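Local coordinates for FAD-binding oxidoreductase (Gulosibacter chungangensis, PDB 7PBG), which oxidises 4-ethylphenol, dehydrogenating it to 4-vinylphenol, with a covalently bound FAD cofactor, at residues V167-Y172 / E373-V378; P237-M242 / T323-R328; E241-A246 / F350-T355. All coordinates share one frame; numbering follows the deposited sequence.

Interaction 1. Residues V167-Y172 / E373-V378; sequences VGYTPY and ELNTGV. With FAD (flavin-adenine dinucleotide), chain C.
Tyr-169 meets Asn-375 at its very first side-chain atom: CB lies 3.1 Å from Asn-375 OD1, a close carbon-oxygen approach rather than a bond, while Asn-375 ND2 bonds to Thr-323 OG1 on strand 318-326. With chi1 at -60°, CG stands beside the backbone N and anti to the carbonyl carbon, a turn that carries the ring away from the amide and toward the flavin. Part-way along, CD2 brushes Leu-374 CD1 at 4.4 Å, and Arg-371 makes a cation-pi contact with the ring. At the tip, OH donates to FAD O4 over 2.6 Å, with O4 in the ring plane. Tyrosine suits the place: a flat apolar body with a polar tip for the flavin. The loop lies in the FAD-binding (PCMH-type) family region, the helix in that of the FAD-linked oxidase C-terminal domain, and they meet close to the cofactor. Two residues earlier, Val-167 O accepts from FAD N3 at 2.8 Å and Val-167 N donates to FAD O2. A water accepts from Tyr-169 N and donates to Leu-374 O. Thr-170 sets CG2 3.4 Å from Asn-375 O, while its OG1, held by Tyr-172 N in an ST turn, also pairs with Asp-149. Gly-377, whose positive phi favours glycine, closes the helix as C-prime of a Schellman motif, Val-378 N reaching Glu-373 O over 2.8 Å.

Interaction 2. Residues P237-M242 / T323-R328; sequences PTPPEM and TCYGPR
Pro-239 lays its ring along the second segment, CB packing on Gly-326 N and CG reaching Tyr-325 CB at 4.1 Å, near the plane of the phenol ring. Here strands 241-249 and 318-326, neighbours in the antiparallel eight-stranded sheet, start and finish side by side, with helix 328-342 following at once. Pro-240 continues the apolar edge: its CG lies 3.7 Å from Pro-327 N, and the two proline rings meet through CG and CD. Prolines suit such a margin, since they bring compact apolar surface without a backbone N-H that would need a partner. At Glu-241 the carbonyl O receives a nearly straight bond from Gly-326 N (2.9 Å, 179°), whereas the return bond from Glu-241 N to Gly-326 O is weak and bent. Glycine fits opposite because its backbone angles would jam a CB against the preceding carbonyl O, and Pro-327 CD also lies where that atom would be. The glutamate chain runs out extended, CG anti to the backbone N (chi1 -157°), and OE2 forms a salt bridge with Arg-328 NH1 at 2.9 Å. The nitrogen keeps OE2 close to its guanidinium plane but approaches from above the carboxylate, the two flat groups being turned 61° apart. Asp-332 and Glu-354 hold other nitrogens of the arginine, and a water links Glu-241 OE1 to Arg-328 N. Met-242 comes next, facing Tyr-325 as a non-hydrogen-bonded pair and giving a Met-aromatic contact. Its SD approaches the ring obliquely, 3.5 Å from Tyr-325 CD1 and 3.6 Å from Tyr-325 CE1.

Interaction 3. Residues E241-A246 / F350-T355; sequences EMLSFA and FETNET
Phe-245 and Phe-350 press together at the tight end of this antiparallel pairing, in which strand 349-352, beside strand 241-249, is an outermost strand of the eight-stranded sheet within the chain. Phe-350 CZ comes within 3.5 Å of Phe-245 CB; the rings, tilted 23° to each other, are slid so far apart that they barely overlap. Their broad apolar surfaces continue onto helix 328-342, through Ile-335 and Arg-339. Next to them Ala-246 and Glu-351 form a hydrogen-bonded pair, each N reaching the other's O at 2.9 Å. The small methyl of Ala-246 touches Leu-368 of helix 363-375.

Beyond Thr-352 the strand turns away, and a side-chain acceptor replaces one backbone carbonyl. Asn-353 folds its CG between its own N and carbonyl carbon (chi1 58°), so that OD1 can accept from Ser-244 N at 2.8 Å while its backbone N donates to Ser-244 O. Buried Leu-243 packs tightly here, its CD1 3.4 Å from Asn-353 OD1. Thr-352 OG1 receives Thr-355 N in an ST motif, bracing the turn. Outward lies the looser, more exposed side. There Glu-354 and Glu-241 bring like charges fairly near, their mutual repulsion probably offset because both pair with Arg-328. A water links the two segments, donating to Met-242 O at 2.6 Å and accepting from Asn-353 ND2.

From the N terminus, the chain first lays down 167-172, the flavin-binding loop, whose partner, 373-378, arrives some two hundred residues later, so interaction 1 closes the widest loop. Within that span, strand 241-249 supplies the first segments of both other contacts, which share Glu-241 and Met-242. Interaction 2 closes first, when strand 318-326 returns; interaction 3 follows with strand 349-352 on the other edge of the same strand. Helix 363-375 then leads back to interaction 1. The three meet directly: Asn-375 bonds through O to Tyr-325 OH and through ND2 to Thr-323 OG1, which also pairs with Ser-244 OG, tying the sheet to the flavin-side loop and helix end.

Interaction 1. Residues V167-Y172 / E373-V378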
loop_
_atom_site.group_PDB
_atom_site.type_symbol
_atom_site.label_atom_id
_atom_site.label_comp_id
_atom_site.label_asym_id
_atom_site.label_seq_id
_atom_site.Cartn_x
_atom_site.Cartn_y
_atom_site.Cartn_z
ATOM N N VAL A 167 9.024 -6.632 -8.662
ATOM C CA VAL A 167 9.087 -7.567 -7.508
ATOM C C VAL A 167 10.433 -8.243 -7.455
ATOM O O VAL A 167 11.114 -8.416 -8.489
ATOM C CB VAL A 167 7.986 -8.641 -7.546
ATOM C CG1 VAL A 167 6.610 -8.001 -7.502
ATOM C CG2 VAL A 167 8.130 -9.553 -8.756
ATOM N N GLY A 168 10.733 -8.686 -6.244
ATOM C CA GLY A 168 11.856 -9.579 -5.978
ATOM C C GLY A 168 11.371 -10.825 -5.304
ATOM O O GLY A 168 10.258 -11.253 -5.580
ATOM N N TYR A 169 12.153 -11.364 -4.378
ATOM C CA TYR A 169 11.954 -12.765 -3.943
ATOM C C TYR A 169 12.147 -12.908 -2.443
ATOM O O TYR A 169 12.100 -14.081 -1.998
ATOM C CB TYR A 169 12.894 -13.684 -4.727
ATOM C CG TYR A 169 12.600 -13.570 -6.187
ATOM C CD1 TYR A 169 11.482 -14.197 -6.703
ATOM C CD2 TYR A 169 13.249 -12.648 -6.966
ATOM C CE1 TYR A 169 11.081 -13.986 -8.013
ATOM C CE2 TYR A 169 12.838 -12.397 -8.255
ATOM C CZ TYR A 169 11.770 -13.094 -8.790
ATOM O OH TYR A 169 11.332 -12.873 -10.075
ATOM N N THR A 170 12.460 -11.824 -1.715
ATOM C CA THR A 170 12.587 -11.951 -0.239
ATOM C C THR A 170 11.216 -11.749 0.395
ATOM O O THR A 170 10.225 -11.511 -0.287
ATOM C CB THR A 170 13.682 -11.080 0.353
ATOM O OG1 THR A 170 13.171 -9.767 0.597
ATOM C CG2 THR A 170 14.932 -11.028 -0.497
ATOM N N PRO A 171 11.083 -11.750 1.740
ATOM C CA PRO A 171 9.795 -11.350 2.321
ATOM C C PRO A 171 9.421 -9.911 1.912
ATOM O O PRO A 171 8.246 -9.598 1.912
ATOM C CB PRO A 171 10.048 -11.430 3.822
ATOM C CG PRO A 171 11.096 -12.497 3.932
ATOM C CD PRO A 171 12.030 -12.216 2.761
ATOM N N TYR A 172 10.413 -9.079 1.583
ATOM C CA TYR A 172 10.197 -7.689 1.059
ATOM C C TYR A 172 10.038 -7.684 -0.468
ATOM O O TYR A 172 10.320 -6.633 -1.080
ATOM C CB TYR A 172 11.320 -6.744 1.526
ATOM C CG TYR A 172 11.136 -6.178 2.909
ATOM C CD1 TYR A 172 10.737 -6.970 3.984
ATOM C CD2 TYR A 172 11.339 -4.840 3.157
ATOM C CE1 TYR A 172 10.573 -6.432 5.250
ATOM C CE2 TYR A 172 11.161 -4.285 4.415
ATOM C CZ TYR A 172 10.819 -5.096 5.474
ATOM O OH TYR A 172 10.668 -4.508 6.695
ATOM N N GLU A 373 21.033 -16.544 -3.489
ATOM C CA GLU A 373 21.578 -15.181 -3.514
ATOM C C GLU A 373 20.421 -14.171 -3.559
ATOM O O GLU A 373 20.339 -13.283 -2.647
ATOM C CB GLU A 373 22.552 -15.030 -4.665
ATOM C CG GLU A 373 23.931 -15.533 -4.329
ATOM C CD GLU A 373 24.931 -15.365 -5.449
ATOM O OE1 GLU A 373 24.511 -14.998 -6.582
ATOM O OE2 GLU A 373 26.121 -15.698 -5.216
ATOM N N LEU A 374 19.532 -14.308 -4.544
ATOM C CA LEU A 374 18.448 -13.299 -4.680
ATOM C C LEU A 374 17.635 -13.275 -3.387
ATOM O O LEU A 374 17.234 -12.181 -2.960
ATOM C CB LEU A 374 17.538 -13.616 -5.868
ATOM C CG LEU A 374 18.217 -13.552 -7.226
ATOM C CD1 LEU A 374 17.237 -13.857 -8.308
ATOM C CD2 LEU A 374 18.890 -12.211 -7.503
ATOM N N ASN A 375 17.343 -14.445 -2.834
ATOM C CA ASN A 375 16.412 -14.586 -1.682
ATOM C C ASN A 375 17.069 -14.085 -0.398
ATOM O O ASN A 375 16.345 -13.903 0.594
ATOM C CB ASN A 375 15.893 -16.007 -1.457
ATOM C CG ASN A 375 15.138 -16.499 -2.653
ATOM O OD1 ASN A 375 14.933 -15.733 -3.619
ATOM N ND2 ASN A 375 14.707 -17.746 -2.570
ATOM N N THR A 376 18.392 -13.940 -0.403
ATOM C CA THR A 376 19.125 -13.441 0.782
ATOM C C THR A 376 19.633 -12.015 0.557
ATOM O O THR A 376 20.459 -11.557 1.342
ATOM C CB THR A 376 20.254 -14.387 1.203
ATOM O OG1 THR A 376 21.218 -14.538 0.161
ATOM C CG2 THR A 376 19.736 -15.735 1.658
ATOM N N GLY A 377 19.187 -11.357 -0.513
ATOM C CA GLY A 377 19.471 -9.950 -0.748
ATOM C C GLY A 377 20.772 -9.720 -1.495
ATOM O O GLY A 377 21.205 -8.571 -1.536
ATOM N N VAL A 378 21.343 -10.752 -2.108
ATOM C CA VAL A 378 22.605 -10.644 -2.881
ATOM C C VAL A 378 22.236 -10.621 -4.341
ATOM O O VAL A 378 21.783 -11.625 -4.889
ATOM C CB VAL A 378 23.551 -11.803 -2.600
ATOM C CG1 VAL A 378 24.838 -11.651 -3.417
ATOM C CG2 VAL A 378 23.841 -11.899 -1.135
HETATM P PA FAD C . 13.307 1.737 -15.682
HETATM O O1A FAD C . 13.383 1.245 -17.091
HETATM O O2A FAD C . 14.230 2.852 -15.257
HETATM O O5B FAD C . 11.834 2.208 -15.416
HETATM C C5B FAD C . 10.713 1.443 -15.834
HETATM C C4B FAD C . 9.568 2.398 -16.069
HETATM O O4B FAD C . 9.180 3.049 -14.824
HETATM C C3B FAD C . 9.851 3.568 -17.025
HETATM O O3B FAD C . 9.709 3.172 -18.387
HETATM C C2B FAD C . 8.869 4.642 -16.531
HETATM O O2B FAD C . 7.585 4.381 -17.066
HETATM C C1B FAD C . 8.922 4.429 -15.022
HETATM N N9A FAD C . 9.943 5.182 -14.343
HETATM C C8A FAD C . 11.158 4.714 -13.954
HETATM N N7A FAD C . 11.861 5.619 -13.341
HETATM C C5A FAD C . 11.096 6.761 -13.381
HETATM C C6A FAD C . 11.288 8.039 -12.848
HETATM N N6A FAD C . 12.416 8.412 -12.229
HETATM N N1A FAD C . 10.306 8.945 -13.055
HETATM C C2A FAD C . 9.172 8.548 -13.689
HETATM N N3A FAD C . 8.871 7.361 -14.199
HETATM C C4A FAD C . 9.893 6.501 -14.008
HETATM N N1 FAD C . 11.131 -7.494 -13.265
HETATM C C2 FAD C . 10.790 -7.645 -11.998
HETATM O O2 FAD C . 10.135 -6.757 -11.394
HETATM N N3 FAD C . 11.200 -8.709 -11.281
HETATM C C4 FAD C . 11.911 -9.738 -11.830
HETATM O O4 FAD C . 12.325 -10.660 -11.102
HETATM C C4X FAD C . 12.251 -9.646 -13.166
HETATM N N5 FAD C . 12.917 -10.639 -13.694
HETATM C C5X FAD C . 13.252 -10.515 -15.020
HETATM C C6 FAD C . 13.989 -11.555 -15.604
HETATM C C7 FAD C . 14.421 -11.493 -16.915
HETATM C C7M FAD C . 15.229 -12.636 -17.494
HETATM C C8 FAD C . 14.114 -10.341 -17.671
HETATM C C8M FAD C . 14.559 -10.229 -19.097
HETATM C C9 FAD C . 13.359 -9.327 -17.118
HETATM C C9A FAD C . 12.922 -9.371 -15.781
HETATM N N10 FAD C . 12.212 -8.339 -15.174
HETATM C C10 FAD C . 11.863 -8.439 -13.835
HETATM C "C1'" FAD C . 11.903 -7.071 -15.886
HETATM C "C2'" FAD C . 12.995 -6.001 -15.730
HETATM O "O2'" FAD C . 14.333 -6.586 -15.881
HETATM C "C3'" FAD C . 13.016 -5.275 -14.369
HETATM O "O3'" FAD C . 11.706 -4.956 -13.968
HETATM C "C4'" FAD C . 13.868 -4.000 -14.311
HETATM O "O4'" FAD C . 14.261 -3.733 -12.956
HETATM C "C5'" FAD C . 13.122 -2.821 -14.875
HETATM O "O5'" FAD C . 14.008 -1.870 -15.481
HETATM P P FAD C . 14.605 -0.643 -14.653
HETATM O O1P FAD C . 15.827 -0.149 -15.368
HETATM O O2P FAD C . 14.751 -1.115 -13.242
HETATM O O3P FAD C . 13.454 0.467 -14.711
HETATM O O HOH W 1 14.916 -10.706 -4.074
#

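Interaction 2. Residues P237-M242 / T323-R328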
loop_
_atom_site.group_PDB
_atom_site.type_symbol
_atom_site.label_atom_id
_atom_site.label_comp_id
_atom_site.label_asym_id
_atom_site.label_seq_id
_atom_site.Cartn_x
_atom_site.Cartn_y
_atom_site.Cartn_z
ATOM N N PRO A 237 15.473 -5.817 7.999
ATOM C CA PRO A 237 16.591 -6.125 8.881
ATOM C C PRO A 237 17.115 -7.547 8.642
ATOM O O PRO A 237 16.333 -8.461 8.471
ATOM C CB PRO A 237 15.948 -6.002 10.282
ATOM C CG PRO A 237 14.801 -5.062 10.084
ATOM C CD PRO A 237 14.257 -5.457 8.732
ATOM N N THR A 238 18.427 -7.701 8.613
ATOM C CA THR A 238 19.077 -8.991 8.384
ATOM C C THR A 238 18.745 -9.922 9.544
ATOM O O THR A 238 19.031 -9.615 10.690
ATOM C CB THR A 238 20.602 -8.808 8.225
ATOM O OG1 THR A 238 20.872 -7.878 7.175
ATOM C CG2 THR A 238 21.308 -10.116 7.966
ATOM N N PRO A 239 18.174 -11.108 9.251
ATOM C CA PRO A 239 17.834 -12.098 10.270
ATOM C C PRO A 239 19.074 -12.873 10.684
ATOM O O PRO A 239 20.111 -12.768 10.076
ATOM C CB PRO A 239 16.808 -13.014 9.594
ATOM C CG PRO A 239 17.167 -12.926 8.123
ATOM C CD PRO A 239 17.807 -11.564 7.902
ATOM N N PRO A 240 19.020 -13.619 11.801
ATOM C CA PRO A 240 20.200 -14.351 12.250
ATOM C C PRO A 240 20.779 -15.344 11.222
ATOM O O PRO A 240 22.009 -15.466 11.055
ATOM C CB PRO A 240 19.687 -15.107 13.487
ATOM C CG PRO A 240 18.463 -14.373 13.939
ATOM C CD PRO A 240 17.892 -13.651 12.724
ATOM N N GLU A 241 19.895 -16.057 10.521
ATOM C CA GLU A 241 20.266 -17.078 9.525
ATOM C C GLU A 241 19.258 -17.095 8.396
ATOM O O GLU A 241 18.127 -16.649 8.624
ATOM C CB GLU A 241 20.300 -18.445 10.214
ATOM C CG GLU A 241 21.156 -19.445 9.530
ATOM C CD GLU A 241 21.714 -20.548 10.426
ATOM O OE1 GLU A 241 21.720 -20.438 11.666
ATOM O OE2 GLU A 241 22.164 -21.488 9.856
ATOM N N MET A 242 19.665 -17.623 7.247
ATOM C CA MET A 242 18.782 -17.838 6.098
ATOM C C MET A 242 19.194 -19.156 5.448
ATOM O O MET A 242 20.412 -19.435 5.344
ATOM C CB MET A 242 18.902 -16.682 5.114
ATOM C CG MET A 242 18.496 -15.402 5.724
ATOM S SD MET A 242 18.512 -13.959 4.643
ATOM C CE MET A 242 20.234 -13.504 4.820
ATOM N N THR A 323 13.121 -19.866 0.522
ATOM C CA THR A 323 14.078 -19.531 1.598
ATOM C C THR A 323 13.331 -19.316 2.911
ATOM O O THR A 323 12.206 -18.800 2.943
ATOM C CB THR A 323 14.938 -18.327 1.202
ATOM O OG1 THR A 323 15.556 -18.573 -0.053
ATOM C CG2 THR A 323 15.964 -17.997 2.271
ATOM N N CYS A 324 13.926 -19.807 3.984
ATOM C CA CYS A 324 13.487 -19.604 5.370
ATOM C C CYS A 324 14.475 -18.655 6.054
ATOM O O CYS A 324 15.725 -18.643 5.743
ATOM C CB CYS A 324 13.409 -20.945 6.077
ATOM S SG CYS A 324 11.968 -21.894 5.525
ATOM N N TYR A 325 13.924 -17.834 6.923
ATOM C CA TYR A 325 14.628 -16.697 7.576
ATOM C C TYR A 325 14.422 -16.777 9.074
ATOM O O TYR A 325 13.264 -16.917 9.507
ATOM C CB TYR A 325 14.084 -15.351 7.095
ATOM C CG TYR A 325 14.063 -15.204 5.597
ATOM C CD1 TYR A 325 15.063 -14.516 4.935
ATOM C CD2 TYR A 325 13.089 -15.813 4.826
ATOM C CE1 TYR A 325 15.069 -14.367 3.557
ATOM C CE2 TYR A 325 13.109 -15.709 3.449
ATOM C CZ TYR A 325 14.080 -14.951 2.799
ATOM O OH TYR A 325 14.081 -14.865 1.419
ATOM N N GLY A 326 15.488 -16.599 9.844
ATOM C CA GLY A 326 15.352 -16.374 11.291
ATOM C C GLY A 326 16.440 -17.104 12.042
ATOM O O GLY A 326 17.390 -17.572 11.439
ATOM N N PRO A 327 16.255 -17.262 13.360
ATOM C CA PRO A 327 17.138 -18.125 14.117
ATOM C C PRO A 327 16.949 -19.564 13.641
ATOM O O PRO A 327 15.857 -19.936 13.179
ATOM C CB PRO A 327 16.671 -17.954 15.561
ATOM C CG PRO A 327 15.249 -17.497 15.465
ATOM C CD PRO A 327 15.069 -16.823 14.109
ATOM N N ARG A 328 17.977 -20.378 13.825
ATOM C CA ARG A 328 17.965 -21.776 13.350
ATOM C C ARG A 328 16.791 -22.567 13.938
ATOM O O ARG A 328 16.251 -23.427 13.210
ATOM C CB ARG A 328 19.298 -22.464 13.610
ATOM C CG ARG A 328 19.513 -23.712 12.773
ATOM C CD ARG A 328 19.471 -23.493 11.274
ATOM N NE ARG A 328 19.563 -24.747 10.539
ATOM C CZ ARG A 328 20.395 -25.019 9.516
ATOM N NH1 ARG A 328 21.203 -24.090 9.005
ATOM N NH2 ARG A 328 20.345 -26.231 8.972
HETATM O O HOH W 2 20.642 -19.152 14.294
#

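Interaction 3. Residues E241-A246 / F350-T355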
loop_
_atom_site.group_PDB
_atom_site.type_symbol
_atom_site.label_atom_id
_atom_site.label_comp_id
_atom_site.label_asym_id
_atom_site.label_seq_id
_atom_site.Cartn_x
_atom_site.Cartn_y
_atom_site.Cartn_z
ATOM N N GLU A 241 19.895 -16.057 10.521
ATOM C CA GLU A 241 20.266 -17.078 9.525
ATOM C C GLU A 241 19.258 -17.095 8.396
ATOM O O GLU A 241 18.127 -16.649 8.624
ATOM C CB GLU A 241 20.300 -18.445 10.214
ATOM C CG GLU A 241 21.156 -19.445 9.530
ATOM C CD GLU A 241 21.714 -20.548 10.426
ATOM O OE1 GLU A 241 21.720 -20.438 11.666
ATOM O OE2 GLU A 241 22.164 -21.488 9.856
ATOM N N MET A 242 19.665 -17.623 7.247
ATOM C CA MET A 242 18.782 -17.838 6.098
ATOM C C MET A 242 19.194 -19.156 5.448
ATOM O O MET A 242 20.412 -19.435 5.344
ATOM C CB MET A 242 18.902 -16.682 5.114
ATOM C CG MET A 242 18.496 -15.402 5.724
ATOM S SD MET A 242 18.512 -13.959 4.643
ATOM C CE MET A 242 20.234 -13.504 4.820
ATOM N N LEU A 243 18.229 -19.945 5.043
ATOM C CA LEU A 243 18.466 -21.265 4.413
ATOM C C LEU A 243 17.499 -21.465 3.262
ATOM O O LEU A 243 16.247 -21.288 3.486
ATOM C CB LEU A 243 18.313 -22.347 5.470
ATOM C CG LEU A 243 18.579 -23.767 5.000
ATOM C CD1 LEU A 243 20.051 -23.984 4.730
ATOM C CD2 LEU A 243 18.103 -24.750 6.053
ATOM N N SER A 244 18.048 -21.727 2.095
ATOM C CA SER A 244 17.270 -21.890 0.853
ATOM C C SER A 244 17.074 -23.349 0.509
ATOM O O SER A 244 17.806 -24.244 0.976
ATOM C CB SER A 244 17.882 -21.168 -0.297
ATOM O OG SER A 244 17.907 -19.803 -0.065
ATOM N N PHE A 245 16.072 -23.598 -0.316
ATOM C CA PHE A 245 15.741 -24.952 -0.738
ATOM C C PHE A 245 15.293 -24.965 -2.192
ATOM O O PHE A 245 14.809 -23.950 -2.757
ATOM C CB PHE A 245 14.691 -25.518 0.191
ATOM C CG PHE A 245 13.439 -24.704 0.302
ATOM C CD1 PHE A 245 12.387 -24.869 -0.581
ATOM C CD2 PHE A 245 13.293 -23.802 1.333
ATOM C CE1 PHE A 245 11.229 -24.130 -0.404
ATOM C CE2 PHE A 245 12.137 -23.060 1.498
ATOM C CZ PHE A 245 11.099 -23.241 0.626
ATOM N N ALA A 246 15.460 -26.143 -2.770
ATOM C CA ALA A 246 14.992 -26.483 -4.124
ATOM C C ALA A 246 14.157 -27.734 -3.967
ATOM O O ALA A 246 14.567 -28.667 -3.214
ATOM C CB ALA A 246 16.138 -26.698 -5.075
ATOM N N PHE A 350 13.821 -33.049 -2.270
ATOM C CA PHE A 350 14.050 -31.794 -1.533
ATOM C C PHE A 350 15.556 -31.635 -1.289
ATOM O O PHE A 350 16.197 -32.587 -0.824
ATOM C CB PHE A 350 13.260 -31.816 -0.227
ATOM C CG PHE A 350 13.292 -30.545 0.558
ATOM C CD1 PHE A 350 12.356 -29.541 0.318
ATOM C CD2 PHE A 350 14.274 -30.322 1.512
ATOM C CE1 PHE A 350 12.394 -28.362 1.036
ATOM C CE2 PHE A 350 14.263 -29.171 2.285
ATOM C CZ PHE A 350 13.331 -28.194 2.044
ATOM N N GLU A 351 16.062 -30.436 -1.477
ATOM C CA GLU A 351 17.482 -30.096 -1.141
ATOM C C GLU A 351 17.504 -28.707 -0.505
ATOM O O GLU A 351 16.660 -27.881 -0.823
ATOM C CB GLU A 351 18.378 -30.110 -2.372
ATOM C CG GLU A 351 18.410 -31.392 -3.180
ATOM C CD GLU A 351 18.957 -32.617 -2.457
ATOM O OE1 GLU A 351 19.650 -32.457 -1.406
ATOM O OE2 GLU A 351 18.754 -33.720 -2.987
ATOM N N THR A 352 18.539 -28.429 0.267
ATOM C CA THR A 352 18.822 -27.070 0.743
ATOM C C THR A 352 20.183 -26.691 0.194
ATOM O O THR A 352 20.862 -27.542 -0.334
ATOM C CB THR A 352 18.815 -27.003 2.273
ATOM O OG1 THR A 352 20.002 -27.642 2.727
ATOM C CG2 THR A 352 17.619 -27.658 2.925
ATOM N N ASN A 353 20.563 -25.437 0.359
ATOM C CA ASN A 353 21.891 -24.970 -0.097
ATOM C C ASN A 353 22.963 -25.591 0.767
ATOM O O ASN A 353 24.162 -25.459 0.377
ATOM C CB ASN A 353 21.988 -23.456 -0.174
ATOM C CG ASN A 353 21.716 -22.769 1.133
ATOM O OD1 ASN A 353 20.582 -22.791 1.604
ATOM N ND2 ASN A 353 22.751 -22.174 1.719
ATOM N N GLU A 354 22.613 -26.207 1.905
ATOM C CA GLU A 354 23.609 -26.988 2.676
ATOM C C GLU A 354 23.778 -28.396 2.091
ATOM O O GLU A 354 24.889 -28.866 2.094
ATOM C CB GLU A 354 23.274 -27.061 4.164
ATOM C CG GLU A 354 23.332 -25.736 4.842
ATOM C CD GLU A 354 22.806 -25.702 6.273
ATOM O OE1 GLU A 354 22.003 -26.560 6.650
ATOM O OE2 GLU A 354 23.111 -24.744 6.954
ATOM N N THR A 355 22.716 -29.090 1.686
ATOM C CA THR A 355 22.810 -30.459 1.116
ATOM C C THR A 355 23.217 -30.415 -0.361
ATOM O O THR A 355 23.764 -31.395 -0.845
ATOM C CB THR A 355 21.522 -31.248 1.329
ATOM O OG1 THR A 355 20.512 -30.699 0.473
ATOM C CG2 THR A 355 21.078 -31.251 2.772
HETATM O O HOH W 3 22.435 -20.862 4.418
#